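Local coordinates for reticulocyte binding protein (Streptococcus agalactiae COH1, PDB 3FAX) that probably hydrolyses alpha-glucans such as pullulan or glycogen as a multidomain, pullulanase-like enzyme of the alpha-amylase family, at residues I313-V318 against V386-V391; L319-V324 against A353-Y358; D747-F752 against V810-K815. One frame throughout, in Å; residues are numbered along the deposited sequence.

The three contacts illustrate how one chain uses backbone pairing in different ways. Contact 1 is fully buried and joins two parallel strands of the catalytic barrel, with side chains packed on both faces and an aspartate held by polar partners at the strand end. Contact 2 follows on from it: its segments belong to the long loop after the first of those strands, and Val318 O, 2.9 Å from Ser355 N, probably makes a hydrogen bond between the two sites. Here a single backbone bridge, a water and a pair of tyrosine hydroxyls make the polar links. Contact 3, its centre about 35 Å from that of contact 1, is antiparallel, partly solvent-exposed, and belongs to the C-terminal domain.

Contact 1 (I313-V318 against V386-V391); sequences IQLLPV and VILDVV
Ile313 and Leu315 are hydrogen-bonded to Ile387 and Asp389 through three backbone bonds, strands 313-315 and 386-390 running parallel. Ile387 N reaches Ile313 O at 2.9 Å from a position tilted 31° from the carbonyl plane. Leu315 N meets Ile387 O far more directly, with a C=O...N angle of 178°, and Leu315 O then takes Asp389 N at 2.9 Å. Past the third bond the first chain turns away, and a water bridges the two chains: it is hydrogen-bonded to Leu315 O at 2.6 Å and to Asp389 O, and accepts from Val318 N.

Side-chain packing divides between the two faces. Inside the barrel, the aliphatic part of Gln314 lies across Ile387, its CG 3.6 Å from Ile387 CG2, and its amide flanks the same methyl. On the outer face, Leu315 and Leu388 run side by side, and Val318 CG2 comes in at about a right angle to touch Leu388 CD2 at 3.7 Å; helix 365-381 covers this side.

The polar end belongs to Asp389. Its CG stands anti to the backbone N (chi1 -164°), which sets the side chain alongside the Pro317 ring, OD2 lying 3.8 Å from Pro317 CD. A salt bridge from OD1 to Arg455 and a hydrogen bond between OD2 and Tyr346 OH fix the carboxylate's rotation. Pro317 CG also packs on Val391 CG2.

The pair forms two adjacent strands of the (beta/alpha)8 barrel, and Asp389, at the carboxyl end of strand 385-390, opens the first conserved sequence region, as in alpha-amylase relatives.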
# COMPACT_ATOMS: atom_id res chain seq x y z
N ILE A 313 -2.91 6.18 11.93
CA ILE A 313 -3.20 4.76 11.84
C ILE A 313 -3.32 4.45 10.35
O ILE A 313 -4.16 5.01 9.65
CB ILE A 313 -4.49 4.40 12.59
CG1 ILE A 313 -4.33 4.77 14.08
CG2 ILE A 313 -4.82 2.91 12.44
CD1 ILE A 313 -5.57 4.59 14.92
N GLN A 314 -2.43 3.58 9.86
CA GLN A 314 -2.48 3.14 8.48
C GLN A 314 -3.22 1.82 8.45
O GLN A 314 -2.80 0.86 9.08
CB GLN A 314 -1.07 2.97 7.90
CG GLN A 314 -1.07 2.58 6.42
CD GLN A 314 0.33 2.42 5.87
OE1 GLN A 314 0.71 1.33 5.41
NE2 GLN A 314 1.11 3.50 5.92
N LEU A 315 -4.33 1.79 7.72
CA LEU A 315 -5.14 0.59 7.60
C LEU A 315 -4.82 -0.18 6.32
O LEU A 315 -4.90 0.38 5.22
CB LEU A 315 -6.61 0.95 7.61
CG LEU A 315 -7.12 1.71 8.84
CD1 LEU A 315 -8.60 2.02 8.67
CD2 LEU A 315 -6.86 0.92 10.12
N LEU A 316 -4.49 -1.46 6.47
CA LEU A 316 -4.39 -2.38 5.34
C LEU A 316 -5.66 -2.32 4.49
O LEU A 316 -6.71 -1.92 4.98
CB LEU A 316 -4.14 -3.82 5.82
CG LEU A 316 -2.66 -4.20 5.95
CD1 LEU A 316 -2.09 -3.66 7.25
CD2 LEU A 316 -2.46 -5.72 5.83
N PRO A 317 -5.58 -2.74 3.21
CA PRO A 317 -6.65 -2.45 2.26
C PRO A 317 -8.09 -2.65 2.79
O PRO A 317 -8.53 -3.79 3.01
CB PRO A 317 -6.36 -3.40 1.09
CG PRO A 317 -4.88 -3.61 1.15
CD PRO A 317 -4.50 -3.55 2.60
N VAL A 318 -8.81 -1.54 2.96
CA VAL A 318 -10.22 -1.54 3.35
C VAL A 318 -11.15 -1.49 2.14
O VAL A 318 -12.35 -1.79 2.27
CB VAL A 318 -10.54 -0.36 4.31
CG1 VAL A 318 -9.62 -0.41 5.51
CG2 VAL A 318 -10.42 0.99 3.60
N VAL A 386 -5.97 8.98 9.64
CA VAL A 386 -5.95 7.71 8.90
C VAL A 386 -5.08 7.79 7.66
O VAL A 386 -5.00 8.84 7.01
CB VAL A 386 -7.35 7.24 8.41
CG1 VAL A 386 -7.95 6.22 9.35
CG2 VAL A 386 -8.29 8.41 8.15
N ILE A 387 -4.45 6.67 7.34
CA ILE A 387 -3.80 6.45 6.05
C ILE A 387 -4.39 5.16 5.50
O ILE A 387 -4.34 4.13 6.18
CB ILE A 387 -2.26 6.29 6.16
CG1 ILE A 387 -1.61 7.62 6.53
CG2 ILE A 387 -1.65 5.77 4.84
CD1 ILE A 387 -0.10 7.54 6.70
N LEU A 388 -4.96 5.20 4.30
CA LEU A 388 -5.55 4.00 3.73
C LEU A 388 -4.55 3.35 2.77
O LEU A 388 -4.03 4.00 1.87
CB LEU A 388 -6.89 4.31 3.04
CG LEU A 388 -8.07 4.72 3.95
CD1 LEU A 388 -9.36 4.99 3.14
CD2 LEU A 388 -8.35 3.68 5.04
N ASP A 389 -4.25 2.07 3.00
CA ASP A 389 -3.46 1.28 2.06
C ASP A 389 -4.33 1.11 0.84
O ASP A 389 -5.48 0.70 0.97
CB ASP A 389 -3.11 -0.10 2.66
CG ASP A 389 -1.99 -0.81 1.92
OD1 ASP A 389 -1.79 -0.59 0.70
OD2 ASP A 389 -1.29 -1.61 2.57
N VAL A 390 -3.79 1.43 -0.33
CA VAL A 390 -4.52 1.33 -1.59
C VAL A 390 -3.67 0.58 -2.61
O VAL A 390 -2.47 0.81 -2.68
CB VAL A 390 -4.90 2.73 -2.15
CG1 VAL A 390 -6.08 3.32 -1.38
CG2 VAL A 390 -3.69 3.66 -2.10
N VAL A 391 -4.30 -0.27 -3.42
CA VAL A 391 -3.58 -1.25 -4.27
C VAL A 391 -3.89 -1.13 -5.77
O VAL A 391 -4.51 -2.01 -6.35
CB VAL A 391 -3.96 -2.67 -3.84
CG1 VAL A 391 -3.08 -3.73 -4.56
CG2 VAL A 391 -3.85 -2.79 -2.34
O HOH W 1 -6.70 0.77 3.38

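Contact 2 (L319-V324 against A353-Y358); sequences LSYFYV and ALSGMY
Leu319 and Leu354 form a single backbone bridge, their CA atoms 4.1 Å apart, beside which Ser320 N donates to Ala353 O at 2.7 Å in the carbonyl plane. The leucine side chains then lean back toward each other and meet through their CD2 methyls, 3.9 Å apart.

Tyr321 carries most of the remaining contact. Its CG sits between the backbone N and the carbonyl carbon (chi1 46°), a placement that turns the ring toward 353-358. Water 2 lies 3.7 Å above the ring plane, over its centre, and Ser355 OG is over the rim of the same face. This water accepts from Tyr321 N and from Ser355 OG, while OG accepts in turn from Met357 N at 3.2 Å, closing an ST turn; the serine hydroxyl is therefore fixed in both its roles. Such turns and isolated bridges give shape to the long, irregular loop that follows strand 312-315 of the barrel and leads into helix 365-381.

At the far end of the ring, Tyr321 OH donates to Tyr358 OH at 2.7 Å. The two side chains cross at about a right angle, and Tyr358 OH approaches the Tyr321 ring at its edge, near its plane. Met357 places its CG, anti to the backbone N, 3.6 Å from Tyr321 OH. Nearby, the backbone of Val324 bonds with Ser229, and its side chain is about 6 Å from a bound calcium ion.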
# COMPACT_ATOMS: atom_id res chain seq x y z
N LEU A 319 -10.63 -1.11 0.97
CA LEU A 319 -11.42 -1.23 -0.27
C LEU A 319 -11.73 -2.69 -0.54
O LEU A 319 -11.00 -3.58 -0.10
CB LEU A 319 -10.71 -0.63 -1.48
CG LEU A 319 -10.59 0.90 -1.50
CD1 LEU A 319 -10.06 1.33 -2.85
CD2 LEU A 319 -11.90 1.60 -1.21
N SER A 320 -12.83 -2.94 -1.25
CA SER A 320 -13.28 -4.30 -1.51
C SER A 320 -12.18 -5.12 -2.17
O SER A 320 -11.55 -4.66 -3.11
CB SER A 320 -14.53 -4.30 -2.40
OG SER A 320 -14.76 -5.58 -2.97
N TYR A 321 -11.95 -6.32 -1.63
CA TYR A 321 -11.06 -7.31 -2.22
C TYR A 321 -11.83 -8.60 -2.50
O TYR A 321 -12.85 -8.87 -1.86
CB TYR A 321 -9.86 -7.60 -1.32
CG TYR A 321 -10.16 -7.80 0.16
CD1 TYR A 321 -10.51 -9.06 0.65
CD2 TYR A 321 -10.05 -6.75 1.06
CE1 TYR A 321 -10.77 -9.25 2.00
CE2 TYR A 321 -10.31 -6.93 2.41
CZ TYR A 321 -10.66 -8.19 2.88
OH TYR A 321 -10.92 -8.38 4.23
N PHE A 322 -11.31 -9.40 -3.43
CA PHE A 322 -12.08 -10.45 -4.08
C PHE A 322 -12.26 -11.74 -3.26
O PHE A 322 -13.38 -12.19 -3.06
CB PHE A 322 -11.46 -10.77 -5.45
CG PHE A 322 -12.32 -11.62 -6.33
CD1 PHE A 322 -13.14 -11.03 -7.30
CD2 PHE A 322 -12.34 -13.00 -6.19
CE1 PHE A 322 -13.94 -11.81 -8.12
CE2 PHE A 322 -13.15 -13.79 -7.01
CZ PHE A 322 -13.95 -13.19 -7.97
N TYR A 323 -11.16 -12.35 -2.82
CA TYR A 323 -11.22 -13.68 -2.21
C TYR A 323 -11.67 -13.68 -0.74
O TYR A 323 -10.85 -13.68 0.17
CB TYR A 323 -9.88 -14.42 -2.36
CG TYR A 323 -9.69 -14.97 -3.75
CD1 TYR A 323 -8.74 -14.44 -4.62
CD2 TYR A 323 -10.48 -16.02 -4.21
CE1 TYR A 323 -8.58 -14.94 -5.90
CE2 TYR A 323 -10.32 -16.53 -5.48
CZ TYR A 323 -9.37 -15.99 -6.32
OH TYR A 323 -9.22 -16.50 -7.58
N VAL A 324 -12.99 -13.70 -0.53
CA VAL A 324 -13.57 -13.66 0.80
C VAL A 324 -15.02 -14.10 0.84
O VAL A 324 -15.72 -14.06 -0.17
CB VAL A 324 -13.56 -12.23 1.39
CG1 VAL A 324 -12.32 -12.02 2.21
CG2 VAL A 324 -13.70 -11.17 0.29
N ALA A 353 -15.27 1.18 -3.75
CA ALA A 353 -16.23 0.52 -2.87
C ALA A 353 -15.54 -0.26 -1.77
O ALA A 353 -14.63 -1.04 -2.02
CB ALA A 353 -17.12 -0.42 -3.68
N LEU A 354 -15.99 -0.04 -0.53
CA LEU A 354 -15.37 -0.68 0.62
C LEU A 354 -15.69 -2.17 0.68
O LEU A 354 -16.66 -2.63 0.08
CB LEU A 354 -15.81 -0.01 1.93
CG LEU A 354 -15.42 1.46 2.05
CD1 LEU A 354 -16.10 2.11 3.27
CD2 LEU A 354 -13.90 1.62 2.10
N SER A 355 -14.86 -2.91 1.40
CA SER A 355 -15.14 -4.31 1.66
C SER A 355 -16.24 -4.43 2.69
O SER A 355 -16.31 -3.63 3.63
CB SER A 355 -13.89 -5.00 2.19
OG SER A 355 -14.14 -6.36 2.39
N GLY A 356 -17.12 -5.41 2.52
CA GLY A 356 -18.14 -5.70 3.51
C GLY A 356 -17.60 -6.38 4.75
O GLY A 356 -18.24 -6.37 5.80
N MET A 357 -16.41 -6.97 4.63
CA MET A 357 -15.81 -7.77 5.69
C MET A 357 -15.67 -7.04 7.02
O MET A 357 -15.74 -7.67 8.06
CB MET A 357 -14.44 -8.28 5.24
CG MET A 357 -13.76 -9.26 6.19
SD MET A 357 -14.61 -10.84 6.30
CE MET A 357 -14.08 -11.61 4.76
N TYR A 358 -15.48 -5.72 6.98
CA TYR A 358 -15.26 -4.94 8.21
C TYR A 358 -16.51 -4.21 8.69
O TYR A 358 -16.43 -3.31 9.53
CB TYR A 358 -14.08 -3.97 8.01
CG TYR A 358 -12.86 -4.68 7.45
CD1 TYR A 358 -12.40 -5.86 8.04
CD2 TYR A 358 -12.20 -4.21 6.33
CE1 TYR A 358 -11.31 -6.55 7.52
CE2 TYR A 358 -11.09 -4.89 5.80
CZ TYR A 358 -10.66 -6.06 6.41
OH TYR A 358 -9.56 -6.74 5.92
O HOH W 2 -14.03 -7.66 0.31

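Contact 3 (D747-F752 against V810-K815)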
# COMPACT_ATOMS: atom_id res chain seq x y z
N ASP A 747 17.89 22.56 22.72
CA ASP A 747 18.13 21.37 23.52
C ASP A 747 18.87 20.33 22.67
O ASP A 747 18.41 19.95 21.60
CB ASP A 747 16.81 20.79 24.06
CG ASP A 747 16.05 21.78 24.92
OD1 ASP A 747 16.58 22.88 25.19
OD2 ASP A 747 14.91 21.47 25.31
N ILE A 748 20.04 19.92 23.16
CA ILE A 748 20.85 18.91 22.49
C ILE A 748 20.40 17.54 22.98
O ILE A 748 20.09 17.37 24.16
CB ILE A 748 22.35 19.10 22.81
CG1 ILE A 748 22.83 20.49 22.39
CG2 ILE A 748 23.18 18.02 22.11
CD1 ILE A 748 24.25 20.81 22.84
N TYR A 749 20.35 16.58 22.07
CA TYR A 749 20.03 15.19 22.41
C TYR A 749 21.11 14.28 21.84
O TYR A 749 21.59 14.50 20.73
CB TYR A 749 18.65 14.80 21.87
CG TYR A 749 17.49 15.55 22.50
CD1 TYR A 749 16.75 14.98 23.53
CD2 TYR A 749 17.13 16.81 22.05
CE1 TYR A 749 15.68 15.66 24.11
CE2 TYR A 749 16.06 17.50 22.63
CZ TYR A 749 15.34 16.92 23.65
OH TYR A 749 14.29 17.60 24.21
N ALA A 750 21.50 13.27 22.61
CA ALA A 750 22.51 12.31 22.18
C ALA A 750 21.95 10.91 22.34
O ALA A 750 21.56 10.52 23.43
CB ALA A 750 23.77 12.47 23.00
N VAL A 751 21.92 10.16 21.25
CA VAL A 751 21.43 8.78 21.29
C VAL A 751 22.63 7.86 21.16
O VAL A 751 23.44 8.00 20.25
CB VAL A 751 20.43 8.49 20.15
CG1 VAL A 751 19.87 7.08 20.28
CG2 VAL A 751 19.30 9.51 20.15
N PHE A 752 22.74 6.92 22.10
CA PHE A 752 23.81 5.91 22.10
C PHE A 752 23.17 4.54 21.95
O PHE A 752 22.22 4.22 22.67
CB PHE A 752 24.59 5.96 23.41
CG PHE A 752 25.18 7.31 23.74
CD1 PHE A 752 26.52 7.57 23.53
CD2 PHE A 752 24.38 8.32 24.28
CE1 PHE A 752 27.07 8.81 23.84
CE2 PHE A 752 24.91 9.56 24.58
CZ PHE A 752 26.26 9.80 24.37
N VAL A 810 19.85 7.58 25.97
CA VAL A 810 19.62 8.90 25.41
C VAL A 810 19.81 9.96 26.49
O VAL A 810 19.25 9.84 27.57
CB VAL A 810 18.22 9.07 24.81
CG1 VAL A 810 18.05 10.46 24.20
CG2 VAL A 810 17.96 8.00 23.75
N ILE A 811 20.61 10.98 26.18
CA ILE A 811 20.84 12.10 27.10
C ILE A 811 20.25 13.40 26.54
O ILE A 811 20.36 13.68 25.35
CB ILE A 811 22.35 12.34 27.32
CG1 ILE A 811 23.07 11.05 27.71
CG2 ILE A 811 22.55 13.41 28.39
CD1 ILE A 811 24.58 11.18 27.79
N LYS A 812 19.64 14.19 27.42
CA LYS A 812 19.16 15.52 27.06
C LYS A 812 20.01 16.57 27.77
O LYS A 812 20.22 16.49 28.98
CB LYS A 812 17.69 15.67 27.46
CG LYS A 812 17.08 17.05 27.16
CD LYS A 812 15.76 17.23 27.89
CE LYS A 812 15.16 18.60 27.62
NZ LYS A 812 13.85 18.77 28.31
N VAL A 813 20.50 17.55 27.01
CA VAL A 813 21.17 18.72 27.58
C VAL A 813 20.41 19.99 27.16
O VAL A 813 20.65 20.55 26.09
CB VAL A 813 22.65 18.81 27.12
CG1 VAL A 813 23.34 20.02 27.75
CG2 VAL A 813 23.40 17.54 27.46
N GLY A 814 19.49 20.43 28.02
CA GLY A 814 18.69 21.62 27.76
C GLY A 814 19.53 22.88 27.83
O GLY A 814 20.63 22.86 28.40
N LYS A 815 19.03 23.97 27.25
CA LYS A 815 19.74 25.24 27.25
C LYS A 815 18.82 26.37 26.81
O LYS A 815 18.96 26.89 25.70
CB LYS A 815 20.95 25.17 26.31
CG LYS A 815 21.50 26.52 25.88
CD LYS A 815 20.88 26.97 24.56
CE LYS A 815 21.49 28.28 24.07
NZ LYS A 815 21.02 29.46 24.86
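Phe752 and Ile811 meet at the apolar, buried end of this antiparallel strand pair. The isoleucine crosses the phenylalanine at a slant, its CD1 methyl 3.6 Å from Phe752 CE2. Val751 and Val810 pack side by side on the other face of the sheet: Val810 CG2 lies 4.1 Å from both methyls of Val751. Further along, Ile748 and Val813 stand next to each other on the Ile811 face.

Between these side chains run two reciprocal pairs of backbone hydrogen bonds. Ala750 and Ile811 exchange bonds that lie in their carbonyl planes. The Ile748-Val813 pair is less even: Val813 N reaches Ile748 O at 2.9 Å with an almost straight N-H...O angle of 176°, whereas Ile748 N approaches Val813 O from 43° above the carbonyl plane.

Toward the edge, Lys812 lies along Tyr749. Because its chain is fully extended, with CG anti to the backbone N (chi1 179°), its methylenes follow the ring out, starting with CG at 3.6 Å from Tyr749 CE1 and ending with CE near the tyrosine OH. Its NZ stops 4.2 Å from Asp747 OD2, opposite charges that may attract each other, though too far apart for a salt bridge. The other carboxylate oxygen, Asp747 OD1, takes a weak hydrogen bond from Lys815 N at 3.4 Å.

Within the sheet of the C-terminal domain, strand 736-742 flanks 748-754 and strand 775-778 flanks 807-813. Ile777 lies against Tyr749, Val810 and Lys812, while Leu801 of strand 800-803 packs on Phe752 and Ile811, and Thr704, just past helix 685-702, touches Tyr749.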